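Local coordinates for tartrate dehydrogenase/decarboxylase (Pseudomonas putida, PDB 3FLK), which oxidises (+)-tartrate to oxaloglycolate with NAD+, and also converts meso-tartrate to D-glycerate and D-malate to pyruvate, using magnesium or manganese, at residues F44-S48 with C49-L53; H55-M58 with M59-W63; I171-Y174 with A175-A179; R318-R321 with A322-M326; T346-T349 with Q350-G353. The protein carries 1 engineered substitution. All blocks are in the same frame, centred on the assembly; numbering follows the deposited sequence.

Interaction 1. Residues F44-S48 with C49-L53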
loop_
_atom_site.group_PDB
_atom_site.type_symbol
_atom_site.label_atom_id
_atom_site.label_comp_id
_atom_site.label_asym_id
_atom_site.label_seq_id
_atom_site.Cartn_x
_atom_site.Cartn_y
_atom_site.Cartn_z
ATOM N N PHE A 44 8.773 10.368 30.882
ATOM C CA PHE A 44 7.679 9.564 31.421
ATOM C C PHE A 44 7.861 8.099 31.047
ATOM O O PHE A 44 8.197 7.779 29.903
ATOM C CB PHE A 44 6.330 10.082 30.916
ATOM C CG PHE A 44 6.008 11.479 31.370
ATOM C CD1 PHE A 44 5.382 11.698 32.593
ATOM C CD2 PHE A 44 6.335 12.575 30.580
ATOM C CE1 PHE A 44 5.081 12.987 33.019
ATOM C CE2 PHE A 44 6.041 13.869 31.000
ATOM C CZ PHE A 44 5.412 14.073 32.222
ATOM N N GLU A 45 7.635 7.220 32.023
ATOM C CA GLU A 45 7.859 5.783 31.860
ATOM C C GLU A 45 6.627 5.051 31.334
ATOM O O GLU A 45 6.717 3.894 30.920
ATOM C CB GLU A 45 8.313 5.153 33.184
ATOM C CG GLU A 45 9.536 5.814 33.824
ATOM C CD GLU A 45 10.791 5.696 32.975
ATOM O OE1 GLU A 45 11.236 4.557 32.718
ATOM O OE2 GLU A 45 11.339 6.747 32.574
ATOM N N TRP A 46 5.478 5.723 31.355
ATOM C CA TRP A 46 4.246 5.118 30.851
ATOM C C TRP A 46 4.114 5.211 29.329
ATOM O O TRP A 46 5.070 5.588 28.643
ATOM C CB TRP A 46 2.998 5.624 31.589
ATOM C CG TRP A 46 3.006 7.063 32.015
ATOM C CD1 TRP A 46 3.444 7.563 33.207
ATOM C CD2 TRP A 46 2.501 8.180 31.275
ATOM N NE1 TRP A 46 3.263 8.924 33.248
ATOM C CE2 TRP A 46 2.683 9.329 32.075
ATOM C CE3 TRP A 46 1.917 8.322 30.008
ATOM C CZ2 TRP A 46 2.303 10.605 31.651
ATOM C CZ3 TRP A 46 1.542 9.592 29.585
ATOM C CH2 TRP A 46 1.739 10.717 30.407
ATOM N N ALA A 47 2.934 4.867 28.811
ATOM C CA ALA A 47 2.734 4.645 27.373
ATOM C C ALA A 47 3.742 3.603 26.873
ATOM O O ALA A 47 4.399 3.775 25.839
ATOM C CB ALA A 47 2.826 5.958 26.583
ATOM N N SER A 48 3.857 2.529 27.651
ATOM C CA SER A 48 4.764 1.423 27.375
ATOM C C SER A 48 4.120 0.128 27.848
ATOM O O SER A 48 3.229 0.141 28.708
ATOM C CB SER A 48 6.103 1.635 28.085
ATOM O OG SER A 48 5.970 1.493 29.493
ATOM N N CYS A 49 4.568 -0.988 27.284
ATOM C CA CYS A 49 4.021 -2.294 27.627
ATOM C C CYS A 49 4.464 -2.780 29.009
ATOM O O CYS A 49 3.768 -3.580 29.634
ATOM C CB CYS A 49 4.336 -3.313 26.532
ATOM S SG CYS A 49 3.437 -2.973 24.988
ATOM N N ASP A 50 5.607 -2.287 29.486
ATOM C CA ASP A 50 6.055 -2.552 30.859
ATOM C C ASP A 50 5.095 -1.943 31.882
ATOM O O ASP A 50 4.773 -2.571 32.893
ATOM C CB ASP A 50 7.479 -2.032 31.086
ATOM C CG ASP A 50 8.548 -3.064 30.743
ATOM O OD1 ASP A 50 8.206 -4.180 30.288
ATOM O OD2 ASP A 50 9.743 -2.754 30.936
ATOM N N TYR A 51 4.632 -0.727 31.603
ATOM C CA TYR A 51 3.623 -0.072 32.429
ATOM C C TYR A 51 2.298 -0.834 32.375
ATOM O O TYR A 51 1.584 -0.912 33.374
ATOM C CB TYR A 51 3.426 1.386 31.997
ATOM C CG TYR A 51 2.607 2.217 32.967
ATOM C CD1 TYR A 51 3.214 2.891 34.026
ATOM C CD2 TYR A 51 1.225 2.335 32.819
ATOM C CE1 TYR A 51 2.466 3.657 34.919
ATOM C CE2 TYR A 51 0.467 3.098 33.705
ATOM C CZ TYR A 51 1.094 3.754 34.751
ATOM O OH TYR A 51 0.345 4.508 35.625
ATOM N N TYR A 52 1.985 -1.399 31.209
ATOM C CA TYR A 52 0.768 -2.190 31.034
ATOM C C TYR A 52 0.781 -3.481 31.857
ATOM O O TYR A 52 -0.232 -3.852 32.448
ATOM C CB TYR A 52 0.526 -2.508 29.554
ATOM C CG TYR A 52 -0.802 -3.188 29.284
ATOM C CD1 TYR A 52 -1.945 -2.441 29.004
ATOM C CD2 TYR A 52 -0.916 -4.578 29.314
ATOM C CE1 TYR A 52 -3.167 -3.059 28.760
ATOM C CE2 TYR A 52 -2.131 -5.207 29.071
ATOM C CZ TYR A 52 -3.252 -4.441 28.794
ATOM O OH TYR A 52 -4.457 -5.059 28.553
ATOM N N LEU A 53 1.922 -4.166 31.883
ATOM C CA LEU A 53 2.042 -5.435 32.605
ATOM C C LEU A 53 1.930 -5.257 34.124
ATOM O O LEU A 53 1.558 -6.192 34.838
ATOM C CB LEU A 53 3.347 -6.151 32.239
ATOM C CG LEU A 53 3.521 -6.658 30.802
ATOM C CD1 LEU A 53 4.931 -7.196 30.605
ATOM C CD2 LEU A 53 2.484 -7.720 30.430
#

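Interaction 2. Residues H55-M58 with M59-W63. With SO4 (sulfate ion), chain L.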
loop_
_atom_site.group_PDB
_atom_site.type_symbol
_atom_site.label_atom_id
_atom_site.label_comp_id
_atom_site.label_asym_id
_atom_site.label_seq_id
_atom_site.Cartn_x
_atom_site.Cartn_y
_atom_site.Cartn_z
ATOM N N HIS A 55 0.213 -2.347 35.568
ATOM C CA HIS A 55 -0.988 -1.595 35.938
ATOM C C HIS A 55 -2.273 -2.026 35.228
ATOM O O HIS A 55 -3.368 -1.639 35.641
ATOM C CB HIS A 55 -0.749 -0.096 35.746
ATOM C CG HIS A 55 0.414 0.430 36.528
ATOM N ND1 HIS A 55 0.298 0.870 37.829
ATOM C CD2 HIS A 55 1.718 0.575 36.197
ATOM C CE1 HIS A 55 1.479 1.272 38.263
ATOM N NE2 HIS A 55 2.358 1.105 37.291
ATOM N N GLY A 56 -2.144 -2.820 34.169
ATOM C CA GLY A 56 -3.308 -3.279 33.411
ATOM C C GLY A 56 -3.800 -2.269 32.391
ATOM O O GLY A 56 -4.790 -2.509 31.698
ATOM N N LYS A 57 -3.108 -1.136 32.309
ATOM C CA LYS A 57 -3.406 -0.089 31.332
ATOM C C LYS A 57 -2.114 0.547 30.828
ATOM O O LYS A 57 -1.104 0.556 31.532
ATOM C CB LYS A 57 -4.345 0.972 31.923
ATOM C CG LYS A 57 -3.903 1.546 33.262
ATOM C CD LYS A 57 -5.045 2.291 33.931
ATOM C CE LYS A 57 -4.790 2.473 35.414
ATOM N NZ LYS A 57 -5.992 3.018 36.105
HETATM N N MSE A 58 -2.155 1.075 29.608
HETATM C CA MSE A 58 -0.979 1.651 28.960
HETATM C C MSE A 58 -0.500 2.935 29.634
HETATM O O MSE A 58 0.697 3.226 29.651
HETATM C CB MSE A 58 -1.266 1.917 27.480
HETATM C CG MSE A 58 -1.528 0.666 26.651
HETATM SE SE MSE A 58 0.008 -0.544 26.537
HETATM C CE MSE A 58 1.335 0.709 25.867
HETATM N N MSE A 59 -1.445 3.694 30.185
HETATM C CA MSE A 59 -1.170 5.004 30.775
HETATM C C MSE A 59 -2.044 5.232 32.007
HETATM O O MSE A 59 -3.111 4.625 32.121
HETATM C CB MSE A 59 -1.457 6.109 29.757
HETATM C CG MSE A 59 -0.819 5.900 28.404
HETATM SE SE MSE A 59 -0.982 7.463 27.290
HETATM C CE MSE A 59 -2.892 7.396 26.891
ATOM N N PRO A 60 -1.602 6.116 32.929
ATOM C CA PRO A 60 -2.466 6.503 34.045
ATOM C C PRO A 60 -3.716 7.239 33.559
ATOM O O PRO A 60 -3.703 7.837 32.480
ATOM C CB PRO A 60 -1.579 7.443 34.870
ATOM C CG PRO A 60 -0.548 7.937 33.917
ATOM C CD PRO A 60 -0.291 6.786 33.000
ATOM N N ASP A 61 -4.779 7.191 34.358
ATOM C CA ASP A 61 -6.061 7.804 34.001
ATOM C C ASP A 61 -5.965 9.309 33.734
ATOM O O ASP A 61 -6.734 9.847 32.937
ATOM C CB ASP A 61 -7.108 7.531 35.090
ATOM C CG ASP A 61 -7.569 6.077 35.124
ATOM O OD1 ASP A 61 -7.035 5.241 34.362
ATOM O OD2 ASP A 61 -8.479 5.769 35.924
ATOM N N ASP A 62 -5.021 9.978 34.394
ATOM C CA ASP A 62 -4.874 11.430 34.274
ATOM C C ASP A 62 -3.762 11.867 33.307
ATOM O O ASP A 62 -3.196 12.953 33.453
ATOM C CB ASP A 62 -4.672 12.062 35.659
ATOM C CG ASP A 62 -3.353 11.662 36.310
ATOM O OD1 ASP A 62 -2.791 10.598 35.959
ATOM O OD2 ASP A 62 -2.879 12.421 37.183
ATOM N N TRP A 63 -3.470 11.027 32.314
ATOM C CA TRP A 63 -2.392 11.296 31.354
ATOM C C TRP A 63 -2.555 12.639 30.630
ATOM O O TRP A 63 -1.574 13.356 30.427
ATOM C CB TRP A 63 -2.255 10.147 30.341
ATOM C CG TRP A 63 -3.450 9.979 29.444
ATOM C CD1 TRP A 63 -4.528 9.169 29.658
ATOM C CD2 TRP A 63 -3.687 10.641 28.194
ATOM N NE1 TRP A 63 -5.420 9.284 28.620
ATOM C CE2 TRP A 63 -4.931 10.183 27.709
ATOM C CE3 TRP A 63 -2.969 11.577 27.436
ATOM C CZ2 TRP A 63 -5.473 10.627 26.500
ATOM C CZ3 TRP A 63 -3.513 12.024 26.237
ATOM C CH2 TRP A 63 -4.751 11.544 25.780
HETATM S S SO4 L . -4.253 6.554 37.834
HETATM O O1 SO4 L . -4.234 5.532 36.791
HETATM O O2 SO4 L . -5.330 6.257 38.774
HETATM O O3 SO4 L . -2.975 6.553 38.542
HETATM O O4 SO4 L . -4.474 7.870 37.240
#

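Interaction 3. Residues I171-Y174 with A175-A179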
loop_
_atom_site.group_PDB
_atom_site.type_symbol
_atom_site.label_atom_id
_atom_site.label_comp_id
_atom_site.label_asym_id
_atom_site.label_seq_id
_atom_site.Cartn_x
_atom_site.Cartn_y
_atom_site.Cartn_z
ATOM N N ILE A 171 -7.977 18.400 6.557
ATOM C CA ILE A 171 -6.740 17.775 6.076
ATOM C C ILE A 171 -6.434 18.197 4.633
ATOM O O ILE A 171 -5.277 18.447 4.290
ATOM C CB ILE A 171 -6.721 16.213 6.259
ATOM C CG1 ILE A 171 -5.298 15.656 6.098
ATOM C CG2 ILE A 171 -7.693 15.511 5.309
ATOM C CD1 ILE A 171 -4.354 16.014 7.246
ATOM N N LEU A 172 -7.476 18.293 3.808
ATOM C CA LEU A 172 -7.333 18.734 2.420
ATOM C C LEU A 172 -6.878 20.187 2.358
ATOM O O LEU A 172 -6.006 20.535 1.557
ATOM C CB LEU A 172 -8.643 18.551 1.642
ATOM C CG LEU A 172 -9.087 17.118 1.320
ATOM C CD1 LEU A 172 -10.510 17.117 0.787
ATOM C CD2 LEU A 172 -8.136 16.419 0.347
ATOM N N LYS A 173 -7.459 21.026 3.214
ATOM C CA LYS A 173 -7.067 22.430 3.305
ATOM C C LYS A 173 -5.591 22.569 3.673
ATOM O O LYS A 173 -4.861 23.325 3.033
ATOM C CB LYS A 173 -7.942 23.190 4.302
ATOM C CG LYS A 173 -7.654 24.689 4.344
ATOM C CD LYS A 173 -8.700 25.445 5.139
ATOM C CE LYS A 173 -8.445 26.947 5.095
ATOM N NZ LYS A 173 -7.212 27.328 5.836
ATOM N N TYR A 174 -5.155 21.830 4.691
ATOM C CA TYR A 174 -3.755 21.867 5.103
ATOM C C TYR A 174 -2.824 21.517 3.941
ATOM O O TYR A 174 -1.849 22.230 3.687
ATOM C CB TYR A 174 -3.494 20.950 6.305
ATOM C CG TYR A 174 -2.197 21.276 7.016
ATOM C CD1 TYR A 174 -2.177 22.153 8.104
ATOM C CD2 TYR A 174 -0.984 20.735 6.584
ATOM C CE1 TYR A 174 -0.981 22.466 8.755
ATOM C CE2 TYR A 174 0.214 21.046 7.226
ATOM C CZ TYR A 174 0.207 21.909 8.309
ATOM O OH TYR A 174 1.390 22.214 8.949
ATOM N N ALA A 175 -3.150 20.440 3.227
ATOM C CA ALA A 175 -2.331 19.956 2.115
ATOM C C ALA A 175 -2.247 20.949 0.957
ATOM O O ALA A 175 -1.175 21.144 0.383
ATOM C CB ALA A 175 -2.842 18.612 1.623
ATOM N N PHE A 176 -3.377 21.567 0.620
ATOM C CA PHE A 176 -3.410 22.580 -0.436
ATOM C C PHE A 176 -2.709 23.874 -0.022
ATOM O O PHE A 176 -2.013 24.483 -0.836
ATOM C CB PHE A 176 -4.846 22.845 -0.913
ATOM C CG PHE A 176 -5.314 21.882 -1.969
ATOM C CD1 PHE A 176 -5.130 22.167 -3.317
ATOM C CD2 PHE A 176 -5.922 20.684 -1.616
ATOM C CE1 PHE A 176 -5.548 21.274 -4.303
ATOM C CE2 PHE A 176 -6.344 19.781 -2.594
ATOM C CZ PHE A 176 -6.159 20.079 -3.940
ATOM N N ASP A 177 -2.883 24.280 1.237
ATOM C CA ASP A 177 -2.150 25.421 1.796
ATOM C C ASP A 177 -0.636 25.192 1.734
ATOM O O ASP A 177 0.120 26.103 1.391
ATOM C CB ASP A 177 -2.573 25.697 3.243
ATOM C CG ASP A 177 -3.903 26.434 3.344
ATOM O OD1 ASP A 177 -4.375 26.990 2.331
ATOM O OD2 ASP A 177 -4.480 26.463 4.450
ATOM N N LEU A 178 -0.212 23.970 2.062
ATOM C CA LEU A 178 1.200 23.584 2.024
ATOM C C LEU A 178 1.750 23.629 0.599
ATOM O O LEU A 178 2.815 24.200 0.360
ATOM C CB LEU A 178 1.395 22.191 2.643
ATOM C CG LEU A 178 2.816 21.669 2.903
ATOM C CD1 LEU A 178 3.550 22.509 3.935
ATOM C CD2 LEU A 178 2.760 20.215 3.353
ATOM N N ALA A 179 1.007 23.040 -0.338
ATOM C CA ALA A 179 1.367 23.050 -1.752
ATOM C C ALA A 179 1.517 24.471 -2.303
ATOM O O ALA A 179 2.424 24.739 -3.087
ATOM C CB ALA A 179 0.349 22.276 -2.565
#

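Interaction 4. Residues R318-R321 with A322-M326. With SO4 (sulfate ion), chain J.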
loop_
_atom_site.group_PDB
_atom_site.type_symbol
_atom_site.label_atom_id
_atom_site.label_comp_id
_atom_site.label_asym_id
_atom_site.label_seq_id
_atom_site.Cartn_x
_atom_site.Cartn_y
_atom_site.Cartn_z
ATOM N N ARG A 318 15.983 31.851 16.077
ATOM C CA ARG A 318 16.910 30.924 16.733
ATOM C C ARG A 318 16.488 29.464 16.538
ATOM O O ARG A 318 17.325 28.595 16.281
ATOM C CB ARG A 318 17.014 31.236 18.230
ATOM C CG ARG A 318 17.625 32.592 18.561
ATOM C CD ARG A 318 17.576 32.858 20.058
ATOM N NE ARG A 318 18.274 34.091 20.421
ATOM C CZ ARG A 318 19.549 34.156 20.799
ATOM N NH1 ARG A 318 20.289 33.056 20.871
ATOM N NH2 ARG A 318 20.089 35.329 21.108
ATOM N N TYR A 319 15.186 29.212 16.656
ATOM C CA TYR A 319 14.628 27.869 16.512
ATOM C C TYR A 319 14.670 27.370 15.072
ATOM O O TYR A 319 14.893 26.180 14.830
ATOM C CB TYR A 319 13.206 27.816 17.074
ATOM C CG TYR A 319 13.170 27.802 18.584
ATOM C CD1 TYR A 319 13.067 26.603 19.283
ATOM C CD2 TYR A 319 13.255 28.989 19.319
ATOM C CE1 TYR A 319 13.044 26.578 20.673
ATOM C CE2 TYR A 319 13.233 28.977 20.711
ATOM C CZ TYR A 319 13.130 27.766 21.380
ATOM O OH TYR A 319 13.105 27.740 22.755
ATOM N N GLN A 320 14.466 28.282 14.122
ATOM C CA GLN A 320 14.551 27.949 12.701
ATOM C C GLN A 320 15.979 27.579 12.301
ATOM O O GLN A 320 16.188 26.634 11.535
ATOM C CB GLN A 320 14.031 29.097 11.832
ATOM C CG GLN A 320 13.873 28.741 10.354
ATOM C CD GLN A 320 12.917 27.577 10.125
ATOM O OE1 GLN A 320 11.766 27.606 10.565
ATOM N NE2 GLN A 320 13.394 26.546 9.435
ATOM N N ARG A 321 16.951 28.322 12.825
ATOM C CA ARG A 321 18.364 28.045 12.576
ATOM C C ARG A 321 18.797 26.733 13.224
ATOM O O ARG A 321 19.626 26.013 12.671
ATOM C CB ARG A 321 19.247 29.193 13.074
ATOM C CG ARG A 321 19.190 30.445 12.211
ATOM C CD ARG A 321 20.321 31.411 12.558
ATOM N NE ARG A 321 20.161 32.007 13.885
ATOM C CZ ARG A 321 19.593 33.187 14.120
ATOM N NH1 ARG A 321 19.125 33.920 13.116
ATOM N NH2 ARG A 321 19.497 33.639 15.363
ATOM N N ALA A 322 18.234 26.438 14.395
ATOM C CA ALA A 322 18.487 25.173 15.085
ATOM C C ALA A 322 17.988 23.990 14.254
ATOM O O ALA A 322 18.701 22.996 14.104
ATOM C CB ALA A 322 17.851 25.172 16.463
ATOM N N HIS A 323 16.775 24.116 13.707
ATOM C CA HIS A 323 16.229 23.128 12.774
ATOM C C HIS A 323 17.160 22.926 11.583
ATOM O O HIS A 323 17.522 21.794 11.256
ATOM C CB HIS A 323 14.835 23.541 12.278
ATOM C CG HIS A 323 14.374 22.773 11.076
ATOM N ND1 HIS A 323 14.670 23.158 9.786
ATOM C CD2 HIS A 323 13.653 21.631 10.971
ATOM C CE1 HIS A 323 14.149 22.289 8.938
ATOM N NE2 HIS A 323 13.525 21.353 9.631
ATOM N N ASP A 324 17.539 24.033 10.945
ATOM C CA ASP A 324 18.382 24.010 9.750
ATOM C C ASP A 324 19.756 23.391 10.012
ATOM O O ASP A 324 20.272 22.652 9.176
ATOM C CB ASP A 324 18.533 25.423 9.165
ATOM C CG ASP A 324 17.207 26.014 8.683
ATOM O OD1 ASP A 324 16.144 25.365 8.830
ATOM O OD2 ASP A 324 17.232 27.150 8.158
ATOM N N ASP A 325 20.339 23.693 11.172
ATOM C CA ASP A 325 21.638 23.133 11.558
ATOM C C ASP A 325 21.562 21.635 11.831
ATOM O O ASP A 325 22.508 20.901 11.547
ATOM C CB ASP A 325 22.211 23.862 12.777
ATOM C CG ASP A 325 22.880 25.181 12.414
ATOM O OD1 ASP A 325 22.909 25.542 11.216
ATOM O OD2 ASP A 325 23.382 25.858 13.333
HETATM N N MSE A 326 20.434 21.189 12.381
HETATM C CA MSE A 326 20.206 19.768 12.633
HETATM C C MSE A 326 20.101 18.978 11.332
HETATM O O MSE A 326 20.668 17.893 11.215
HETATM C CB MSE A 326 18.973 19.562 13.512
HETATM C CG MSE A 326 19.213 19.959 14.957
HETATM SE SE MSE A 326 17.665 19.815 16.112
HETATM C CE MSE A 326 17.517 17.869 16.167
HETATM S S SO4 J . 12.634 19.529 6.648
HETATM O O1 SO4 J . 11.666 18.644 6.006
HETATM O O2 SO4 J . 12.124 20.897 6.638
HETATM O O3 SO4 J . 12.855 19.111 8.028
HETATM O O4 SO4 J . 13.893 19.480 5.907
#

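Interaction 5. Residues T346-T349 with Q350-G353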
loop_
_atom_site.group_PDB
_atom_site.type_symbol
_atom_site.label_atom_id
_atom_site.label_comp_id
_atom_site.label_asym_id
_atom_site.label_seq_id
_atom_site.Cartn_x
_atom_site.Cartn_y
_atom_site.Cartn_z
ATOM N N THR A 346 28.637 1.019 9.688
ATOM C CA THR A 346 29.018 0.092 10.755
ATOM C C THR A 346 28.883 0.700 12.151
ATOM O O THR A 346 29.201 0.047 13.146
ATOM C CB THR A 346 30.464 -0.431 10.577
ATOM O OG1 THR A 346 31.377 0.675 10.565
ATOM C CG2 THR A 346 30.606 -1.229 9.282
ATOM N N LEU A 347 28.411 1.941 12.228
ATOM C CA LEU A 347 28.286 2.619 13.519
ATOM C C LEU A 347 27.064 2.160 14.306
ATOM O O LEU A 347 26.054 1.752 13.729
ATOM C CB LEU A 347 28.262 4.140 13.344
ATOM C CG LEU A 347 29.482 4.843 12.734
ATOM C CD1 LEU A 347 29.384 6.334 12.991
ATOM C CD2 LEU A 347 30.810 4.295 13.268
ATOM N N SER A 348 27.172 2.225 15.629
ATOM C CA SER A 348 26.059 1.915 16.518
ATOM C C SER A 348 25.126 3.117 16.638
ATOM O O SER A 348 25.475 4.223 16.230
ATOM C CB SER A 348 26.581 1.538 17.905
ATOM O OG SER A 348 27.037 2.690 18.597
ATOM N N THR A 349 23.948 2.889 17.215
ATOM C CA THR A 349 22.975 3.944 17.487
ATOM C C THR A 349 23.629 5.146 18.178
ATOM O O THR A 349 23.481 6.288 17.729
ATOM C CB THR A 349 21.828 3.411 18.381
ATOM O OG1 THR A 349 21.236 2.262 17.764
ATOM C CG2 THR A 349 20.758 4.476 18.606
ATOM N N GLN A 350 24.362 4.867 19.257
ATOM C CA GLN A 350 24.976 5.903 20.087
ATOM C C GLN A 350 26.082 6.648 19.349
ATOM O O GLN A 350 26.249 7.852 19.533
ATOM C CB GLN A 350 25.514 5.304 21.394
ATOM C CG GLN A 350 24.435 4.776 22.356
ATOM C CD GLN A 350 23.791 3.477 21.891
ATOM O OE1 GLN A 350 24.385 2.703 21.129
ATOM N NE2 GLN A 350 22.565 3.231 22.350
ATOM N N GLN A 351 26.826 5.931 18.509
ATOM C CA GLN A 351 27.896 6.535 17.708
ATOM C C GLN A 351 27.358 7.502 16.651
ATOM O O GLN A 351 27.973 8.531 16.385
ATOM C CB GLN A 351 28.770 5.459 17.057
ATOM C CG GLN A 351 29.721 4.755 18.028
ATOM C CD GLN A 351 30.480 3.601 17.387
ATOM O OE1 GLN A 351 29.959 2.903 16.519
ATOM N NE2 GLN A 351 31.718 3.391 17.829
ATOM N N VAL A 352 26.216 7.170 16.053
ATOM C CA VAL A 352 25.574 8.068 15.083
ATOM C C VAL A 352 25.053 9.329 15.781
ATOM O O VAL A 352 25.253 10.446 15.292
ATOM C CB VAL A 352 24.448 7.360 14.281
ATOM C CG1 VAL A 352 23.756 8.340 13.329
ATOM C CG2 VAL A 352 25.018 6.185 13.496
ATOM N N GLY A 353 24.401 9.144 16.927
ATOM C CA GLY A 353 23.959 10.262 17.763
ATOM C C GLY A 353 25.104 11.203 18.096
ATOM O O GLY A 353 24.981 12.422 17.947
#

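Interaction 1. Residues F44-S48 with C49-L53
Aromatic packing between W46 and Y51 and a serine cap at S48 tie the loop F44-S48 to the first turn of helix 49-55. The apolar part is a CH-pi contact: CB of W46 sits over the middle of one face of the Y51 ring, 3.7 Å from its centroid and 12° off the ring normal. The indole then turns its edge toward that same ring, an edge-to-face pair with the planes 63° apart. In Y51, CG lies opposite the backbone N (chi1 -168°), which swings the phenol back over the loop.

The polar part centres on S48, the N-cap residue. Its OG donates to E45 O at 2.9 Å, lying in the plane of that carbonyl, and receives a weak, rather long bond of 3.3 Å from Y51 N. Set between its own backbone N and carbonyl carbon, the hydroxyl can bridge loop and helix. Backbone S48 O takes Y52 N at 3.2 Å, opening the i to i+4 series.

Around them, C49 N bonds to D14 OD1, the Y51 ring stacks on H55, and W46 packs against W63 and L67 of helix 63-67. The S48 hydroxyl points its proton at E45 O and its oxygen toward the helix end, so this buried group is firmly bonded to the loop carbonyl and only weakly to the first-turn amide.

Interaction 2. Residues H55-M58 with M59-W63
K57 reaches across to D61 as the chain leaves helix 49-55 and heads for helix 63-67. Ahead of it, G56 ends the helix with a positive phi (83°), and the chain then straightens into K57. The lysine side chain runs extended, its CG 3.4 Å from M59 O. At its end, NZ forms a salt bridge with D61 OD1 at 3.0 Å. The two side chains meet at about a right angle, and the ammonium approaches OD1 from above the carboxylate plane, 52° out of it. NZ also donates to O1 of a sulfate ion at 3.1 Å. That same oxygen receives D61 N at 3.0 Å in a nearly straight bond (167°).

M58, a selenomethionine like M59, turns the other way: it packs on Y52 and V78, and its backbone bonds with that of A47. M59 sets its CE above one face of the W63 ring, near the rim, and touches W46 and F97.

The sulfate probably comes from the crystallisation liquor. Lysine, carboxylate and anion form an exposed polar cluster, in which the charge of K57 is shared between D61 and the sulfate and would probably offset the proximity of the two anions.

Interaction 3. Residues I171-Y174 with A175-A179
K173 and D177, one helical turn apart on helix 165-181, are joined by a salt bridge of 3.2 Å between NZ and OD2. The carboxylate oxygen uses its syn lone pair, on the side of its partner oxygen. K173 starts with CG opposite its backbone N (chi1 -175°) and stays extended until a bend at chi4 (-68°) brings NZ to OD2. D177 OD1 is engaged as well, hydrogen-bonded to Y214 OH.

Beneath these groups, D177 N bonds to K173 O at 2.8 Å, and L178 N to Y174 O at 2.9 Å. F176 adds an edge contact, its CD2 lying 3.2 Å from L172 O in the ring plane.

Farther out, L172 and A175 pack on V242 of strand 240-243, and L178 on V131 and V133 of strand 129-135, while F176 meets Y214. The helix is thus amphipathic, with its apolar side on the sheet and on helix 199-211. D177 is gripped through both oxygens, which should restrain its rotation and favour the charged form.

Interaction 4. Residues R318-R321 with A322-M326
Successive i to i+4 bonds, among them H323 N to Y319 O and D324 N to Q320 O, carry R318-R321 into A322-M326 as one continuous helix. On one flank, D324 OD1 accepts twice: from Q320 NE2 at 3.1 Å, on the syn side but tilted out of the carboxylate plane, and from H323 ND1 at 2.8 Å in a nearly straight bond (172°) that lies in the imidazole plane. Q320 bends at chi2 (59°), which brings its amide alongside the histidine, the planes 59° apart. With ND1 donating to the aspartate, NE2 donates at 2.8 Å to O3 of a sulfate ion, probably from the crystallisation liquor and also bound by W303 and R111; the carboxylate probably favours a positively charged imidazole.

Q320 NE2 also reaches E310 of helix 299-313, against which H323 packs. Toward helix 17-35, R318 NH1 bonds to H35 O and D325 OD2 to H35 NE2, and M326 inserts between V27 and L28 there and I302 and L309 of helix 299-313.

Interaction 5. Residues T346-T349 with Q350-G353
S348 and Q351 form a capping box that starts helix 349-361. At its tight part, the serine OG accepts Q351 N at 3.2 Å, and in return Q351 OE1 accepts S348 N at 3.0 Å. The returning bond is nearly straight (169°) and falls on a lone pair in the carbonyl plane of the glutamine amide. Q351 runs extended beyond CG, with its CG 3.4 Å from S348 OG. Just inside, V352 N bonds to S348 O at 3.0 Å, and V352 CG2 packs on L347 CB at 3.8 Å.

The outer side faces solvent at Q351, which is exposed; L347 crosses it at about a right angle there. Q350 folds back at chi2 (73°) past T349 CB, and its NE2 is bonded to N294 OD1.

The buried side faces the rest of the fold. T349 OG1 bonds to A296 O, T349 and V352 lie on P298 in the loop before helix 299-313, and E23 of helix 17-35 touches T349 and Q350.

How the interactions relate
Interactions 1 and 2 are neighbours in sequence and space, their centres about 8 Å apart: A47 N probably bonds to M58 O, and W46 packs on P60. Interaction 3 lies on the far side of the chain's centre from interactions 1 and 5, on a helix laid against the sheet, whereas interactions 4 and 5 lie on consecutive helices that both touch helix 17-35. Interactions 1 and 5 share a serine N-cap, but the first adds aromatic packing and the second a reciprocal glutamine bond. The contacts within helices, 3 and 4, use charged or polar side chains one turn apart. In interaction 2 the lysine-aspartate pair is exposed, whereas W46 and S48 in interaction 1 and A175 and F176 in interaction 3 are buried.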